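Local coordinates for pseudouridine synthase (Pyrococcus abyssi, PDB 2AUS), which probably isomerises uridine to pseudouridine in RNA, as the Cbf5 member of the TruB family of pseudouridine synthases, at residues R38-I49 against E233-E244. Numbering follows the deposited sequence.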
loop_
_atom_site.group_PDB
_atom_site.type_symbol
_atom_site.label_atom_id
_atom_site.label_comp_id
_atom_site.label_asym_id
_atom_site.label_seq_id
_atom_site.Cartn_x
_atom_site.Cartn_y
_atom_site.Cartn_z
ATOM N N ARG A 38 4.854 26.760 -24.797
ATOM C CA ARG A 38 3.524 27.131 -24.356
ATOM C C ARG A 38 3.505 27.582 -22.901
ATOM O O ARG A 38 4.198 27.015 -22.062
ATOM C CB ARG A 38 2.556 25.959 -24.573
ATOM C CG ARG A 38 2.336 25.655 -26.059
ATOM C CD ARG A 38 1.074 24.829 -26.338
ATOM N NE ARG A 38 1.316 23.411 -26.150
ATOM C CZ ARG A 38 1.240 22.485 -27.108
ATOM N NH1 ARG A 38 0.915 22.806 -28.350
ATOM N NH2 ARG A 38 1.523 21.227 -26.816
ATOM N N PRO A 39 2.731 28.637 -22.592
ATOM C CA PRO A 39 2.642 29.133 -21.210
ATOM C C PRO A 39 2.342 27.917 -20.333
ATOM O O PRO A 39 1.541 27.063 -20.720
ATOM C CB PRO A 39 1.475 30.114 -21.271
ATOM C CG PRO A 39 1.561 30.650 -22.673
ATOM C CD PRO A 39 1.861 29.413 -23.496
ATOM N N ILE A 40 2.967 27.845 -19.159
ATOM C CA ILE A 40 2.817 26.692 -18.276
ATOM C C ILE A 40 1.423 26.081 -18.129
ATOM O O ILE A 40 1.279 24.859 -18.186
ATOM C CB ILE A 40 3.405 26.975 -16.865
ATOM C CG1 ILE A 40 3.452 25.668 -16.062
ATOM C CG2 ILE A 40 2.580 28.023 -16.140
ATOM C CD1 ILE A 40 4.222 24.555 -16.757
ATOM N N GLU A 41 0.398 26.904 -17.942
ATOM C CA GLU A 41 -0.963 26.380 -17.818
ATOM C C GLU A 41 -1.372 25.643 -19.091
ATOM O O GLU A 41 -1.895 24.532 -19.033
ATOM C CB GLU A 41 -1.962 27.510 -17.566
ATOM C CG GLU A 41 -1.908 28.120 -16.189
ATOM C CD GLU A 41 -2.242 27.124 -15.101
ATOM O OE1 GLU A 41 -3.014 26.177 -15.375
ATOM O OE2 GLU A 41 -1.746 27.301 -13.966
ATOM N N LEU A 42 -1.146 26.273 -20.238
ATOM C CA LEU A 42 -1.490 25.661 -21.517
ATOM C C LEU A 42 -0.690 24.389 -21.731
ATOM O O LEU A 42 -1.204 23.402 -22.245
ATOM C CB LEU A 42 -1.217 26.624 -22.676
ATOM C CG LEU A 42 -2.331 27.600 -23.036
ATOM C CD1 LEU A 42 -1.911 28.406 -24.270
ATOM C CD2 LEU A 42 -3.620 26.825 -23.325
ATOM N N HIS A 43 0.578 24.431 -21.337
ATOM C CA HIS A 43 1.476 23.291 -21.460
ATOM C C HIS A 43 0.872 22.078 -20.750
ATOM O O HIS A 43 0.899 20.956 -21.260
ATOM C CB HIS A 43 2.825 23.643 -20.827
ATOM C CG HIS A 43 3.830 22.537 -20.881
ATOM N ND1 HIS A 43 4.394 22.101 -22.060
ATOM C CD2 HIS A 43 4.394 21.798 -19.897
ATOM C CE1 HIS A 43 5.266 21.143 -21.802
ATOM N NE2 HIS A 43 5.286 20.940 -20.497
ATOM N N ILE A 44 0.323 22.316 -19.565
ATOM C CA ILE A 44 -0.286 21.246 -18.789
ATOM C C ILE A 44 -1.615 20.824 -19.416
ATOM O O ILE A 44 -1.930 19.638 -19.475
ATOM C CB ILE A 44 -0.494 21.696 -17.321
ATOM C CG1 ILE A 44 0.874 21.848 -16.647
ATOM C CG2 ILE A 44 -1.368 20.698 -16.573
ATOM C CD1 ILE A 44 0.809 22.246 -15.183
ATOM N N GLN A 45 -2.377 21.798 -19.903
ATOM C CA GLN A 45 -3.663 21.533 -20.540
ATOM C C GLN A 45 -3.498 20.631 -21.755
ATOM O O GLN A 45 -4.407 19.873 -22.104
ATOM C CB GLN A 45 -4.311 22.843 -20.994
ATOM C CG GLN A 45 -5.007 23.629 -19.907
ATOM C CD GLN A 45 -6.390 23.086 -19.600
ATOM O OE1 GLN A 45 -7.250 23.007 -20.485
ATOM N NE2 GLN A 45 -6.616 22.712 -18.343
ATOM N N TYR A 46 -2.341 20.728 -22.403
ATOM C CA TYR A 46 -2.053 19.938 -23.591
ATOM C C TYR A 46 -0.788 19.123 -23.399
ATOM O O TYR A 46 0.000 18.964 -24.329
ATOM C CB TYR A 46 -1.899 20.867 -24.806
ATOM C CG TYR A 46 -3.170 21.616 -25.127
ATOM C CD1 TYR A 46 -4.149 21.049 -25.936
ATOM C CD2 TYR A 46 -3.440 22.847 -24.533
ATOM C CE1 TYR A 46 -5.365 21.684 -26.142
ATOM C CE2 TYR A 46 -4.653 23.488 -24.727
ATOM C CZ TYR A 46 -5.612 22.897 -25.529
ATOM O OH TYR A 46 -6.838 23.495 -25.677
ATOM N N GLY A 47 -0.596 18.600 -22.191
ATOM C CA GLY A 47 0.599 17.826 -21.921
ATOM C C GLY A 47 0.372 16.341 -21.704
ATOM O O GLY A 47 -0.753 15.893 -21.478
ATOM N N VAL A 48 1.461 15.580 -21.787
ATOM C CA VAL A 48 1.445 14.134 -21.573
ATOM C C VAL A 48 2.605 13.828 -20.641
ATOM O O VAL A 48 3.706 14.350 -20.824
ATOM C CB VAL A 48 1.659 13.346 -22.884
ATOM C CG1 VAL A 48 0.419 13.423 -23.751
ATOM C CG2 VAL A 48 2.855 13.918 -23.641
ATOM N N ILE A 49 2.361 12.995 -19.637
ATOM C CA ILE A 49 3.401 12.641 -18.680
ATOM C C ILE A 49 3.986 11.277 -18.994
ATOM O O ILE A 49 3.250 10.322 -19.245
ATOM C CB ILE A 49 2.844 12.584 -17.237
ATOM C CG1 ILE A 49 2.236 13.933 -16.860
ATOM C CG2 ILE A 49 3.954 12.209 -16.254
ATOM C CD1 ILE A 49 1.628 13.958 -15.458
ATOM N N GLU A 233 8.375 27.107 -12.178
ATOM C CA GLU A 233 7.702 26.224 -13.129
ATOM C C GLU A 233 8.635 25.325 -13.929
ATOM O O GLU A 233 8.180 24.406 -14.601
ATOM C CB GLU A 233 6.863 27.047 -14.108
ATOM C CG GLU A 233 7.675 28.042 -14.918
ATOM C CD GLU A 233 6.958 28.486 -16.182
ATOM O OE1 GLU A 233 7.294 27.969 -17.273
ATOM O OE2 GLU A 233 6.054 29.342 -16.079
ATOM N N GLU A 234 9.933 25.594 -13.848
ATOM C CA GLU A 234 10.932 24.835 -14.588
ATOM C C GLU A 234 10.814 23.315 -14.484
ATOM O O GLU A 234 10.820 22.606 -15.494
ATOM C CB GLU A 234 12.330 25.237 -14.130
ATOM C CG GLU A 234 13.442 24.622 -14.950
ATOM C CD GLU A 234 14.798 24.761 -14.279
ATOM O OE1 GLU A 234 15.049 25.816 -13.661
ATOM O OE2 GLU A 234 15.618 23.820 -14.379
ATOM N N TYR A 235 10.712 22.814 -13.261
ATOM C CA TYR A 235 10.643 21.375 -13.056
ATOM C C TYR A 235 9.331 20.737 -13.493
ATOM O O TYR A 235 9.345 19.710 -14.161
ATOM C CB TYR A 235 10.975 21.069 -11.594
ATOM C CG TYR A 235 12.322 21.668 -11.242
ATOM C CD1 TYR A 235 13.497 21.133 -11.772
ATOM C CD2 TYR A 235 12.413 22.849 -10.499
ATOM C CE1 TYR A 235 14.725 21.764 -11.583
ATOM C CE2 TYR A 235 13.637 23.489 -10.305
ATOM C CZ TYR A 235 14.786 22.940 -10.854
ATOM O OH TYR A 235 15.994 23.574 -10.695
ATOM N N ILE A 236 8.198 21.334 -13.134
ATOM C CA ILE A 236 6.924 20.760 -13.548
ATOM C C ILE A 236 6.886 20.783 -15.077
ATOM O O ILE A 236 6.434 19.829 -15.705
ATOM C CB ILE A 236 5.714 21.542 -12.966
ATOM C CG1 ILE A 236 4.428 20.731 -13.166
ATOM C CG2 ILE A 236 5.570 22.898 -13.652
ATOM C CD1 ILE A 236 4.466 19.349 -12.525
ATOM N N ARG A 237 7.394 21.859 -15.674
ATOM C CA ARG A 237 7.418 21.978 -17.129
ATOM C C ARG A 237 8.184 20.821 -17.757
ATOM O O ARG A 237 7.712 20.195 -18.712
ATOM C CB ARG A 237 8.058 23.294 -17.564
ATOM C CG ARG A 237 8.181 23.418 -19.078
ATOM C CD ARG A 237 8.750 24.756 -19.511
ATOM N NE ARG A 237 7.818 25.862 -19.299
ATOM C CZ ARG A 237 6.767 26.115 -20.071
ATOM N NH1 ARG A 237 6.505 25.334 -21.116
ATOM N NH2 ARG A 237 5.992 27.161 -19.811
ATOM N N LYS A 238 9.367 20.534 -17.222
ATOM C CA LYS A 238 10.180 19.442 -17.740
ATOM C C LYS A 238 9.578 18.071 -17.444
ATOM O O LYS A 238 9.856 17.104 -18.141
ATOM C CB LYS A 238 11.594 19.512 -17.161
ATOM C CG LYS A 238 12.367 20.741 -17.601
ATOM C CD LYS A 238 13.753 20.771 -16.986
ATOM C CE LYS A 238 14.435 22.095 -17.264
ATOM N NZ LYS A 238 15.713 22.189 -16.518
ATOM N N ALA A 239 8.748 17.996 -16.411
ATOM C CA ALA A 239 8.121 16.737 -16.020
ATOM C C ALA A 239 6.932 16.378 -16.916
ATOM O O ALA A 239 6.469 15.238 -16.896
ATOM C CB ALA A 239 7.665 16.817 -14.557
ATOM N N ILE A 240 6.444 17.350 -17.686
ATOM C CA ILE A 240 5.307 17.144 -18.586
ATOM C C ILE A 240 5.722 17.455 -20.026
ATOM O O ILE A 240 6.323 18.494 -20.296
ATOM C CB ILE A 240 4.130 18.055 -18.180
ATOM C CG1 ILE A 240 3.704 17.728 -16.743
ATOM C CG2 ILE A 240 2.964 17.886 -19.155
ATOM C CD1 ILE A 240 2.655 18.661 -16.170
ATOM N N GLN A 241 5.417 16.555 -20.952
ATOM C CA GLN A 241 5.803 16.784 -22.338
ATOM C C GLN A 241 4.643 17.332 -23.145
ATOM O O GLN A 241 3.478 17.129 -22.789
ATOM C CB GLN A 241 6.277 15.479 -22.989
ATOM C CG GLN A 241 7.266 14.681 -22.153
ATOM C CD GLN A 241 8.309 15.565 -21.517
ATOM O OE1 GLN A 241 8.965 16.346 -22.195
ATOM N NE2 GLN A 241 8.459 15.456 -20.205
ATOM N N PRO A 242 4.941 18.054 -24.236
ATOM C CA PRO A 242 3.842 18.585 -25.050
ATOM C C PRO A 242 3.117 17.359 -25.614
ATOM O O PRO A 242 3.744 16.328 -25.870
ATOM C CB PRO A 242 4.559 19.372 -26.145
ATOM C CG PRO A 242 5.866 19.763 -25.496
ATOM C CD PRO A 242 6.247 18.493 -24.755
ATOM N N MET A 243 1.807 17.454 -25.796
ATOM C CA MET A 243 1.050 16.317 -26.318
ATOM C C MET A 243 1.603 15.793 -27.645
ATOM O O MET A 243 1.409 14.618 -27.988
ATOM C CB MET A 243 -0.415 16.704 -26.497
ATOM C CG MET A 243 -0.635 17.735 -27.581
ATOM S SD MET A 243 -2.372 18.166 -27.826
ATOM C CE MET A 243 -2.197 19.778 -28.632
ATOM N N GLU A 244 2.279 16.662 -28.395
ATOM C CA GLU A 244 2.863 16.292 -29.690
ATOM C C GLU A 244 3.823 15.104 -29.583
ATOM O O GLU A 244 4.043 14.376 -30.555
ATOM C CB GLU A 244 3.607 17.483 -30.303
ATOM C CG GLU A 244 2.723 18.630 -30.827
ATOM C CD GLU A 244 1.963 19.386 -29.736
ATOM O OE1 GLU A 244 2.356 19.328 -28.548
ATOM O OE2 GLU A 244 0.971 20.066 -30.084
HETATM O O HOH W 1 4.664 29.894 -18.561
#
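The H43 ring lies against the R237 guanidinium, whose NH1 sits over one ring face near the rim, with the two planes 41° apart. The contact joins two helix-to-strand units of the TruB-type synthase fold: helices 40-45 and 234-239 run roughly parallel, the axes of these short segments at 25°, and the strands after them pair antiparallel. With CG anti to the backbone N (chi1 179°), H43 reaches two backbone carbonyls near the C-terminal part of helix 234-239. There NE2 gives a forked hydrogen bond, 2.7 Å to I240 O from above the carbonyl plane and 3.1 Å to R237 O on a lone pair. R237 bends at chi3 and sends NH1 and NH2 end-on to R38 O, while NE and NH2 hold E233 OE1 side-on; four bonds thus fix the guanidinium's rotation. I40 CD1 lies over one of its faces, toward the rim, and also meets I236 CG2 at 3.8 Å; I44 CG1 rests on I240 CD1. A water bridges I40 N and E233 OE2. V48 and Q241 form the strands' hydrogen-bonded pair, M243 N extends the pairing to Y46 O, and strand 47-53 also pairs with strand 88-93. M243 runs beside Y46, SD at the ring edge in a Met-aromatic contact. Beside P242 CB, the R38 guanidinium grips the E244 carboxylate end-on in a salt bridge: NH2 lies 2.7 Å from OE1, and NH1 meets OE2, which also accepts from L296 N.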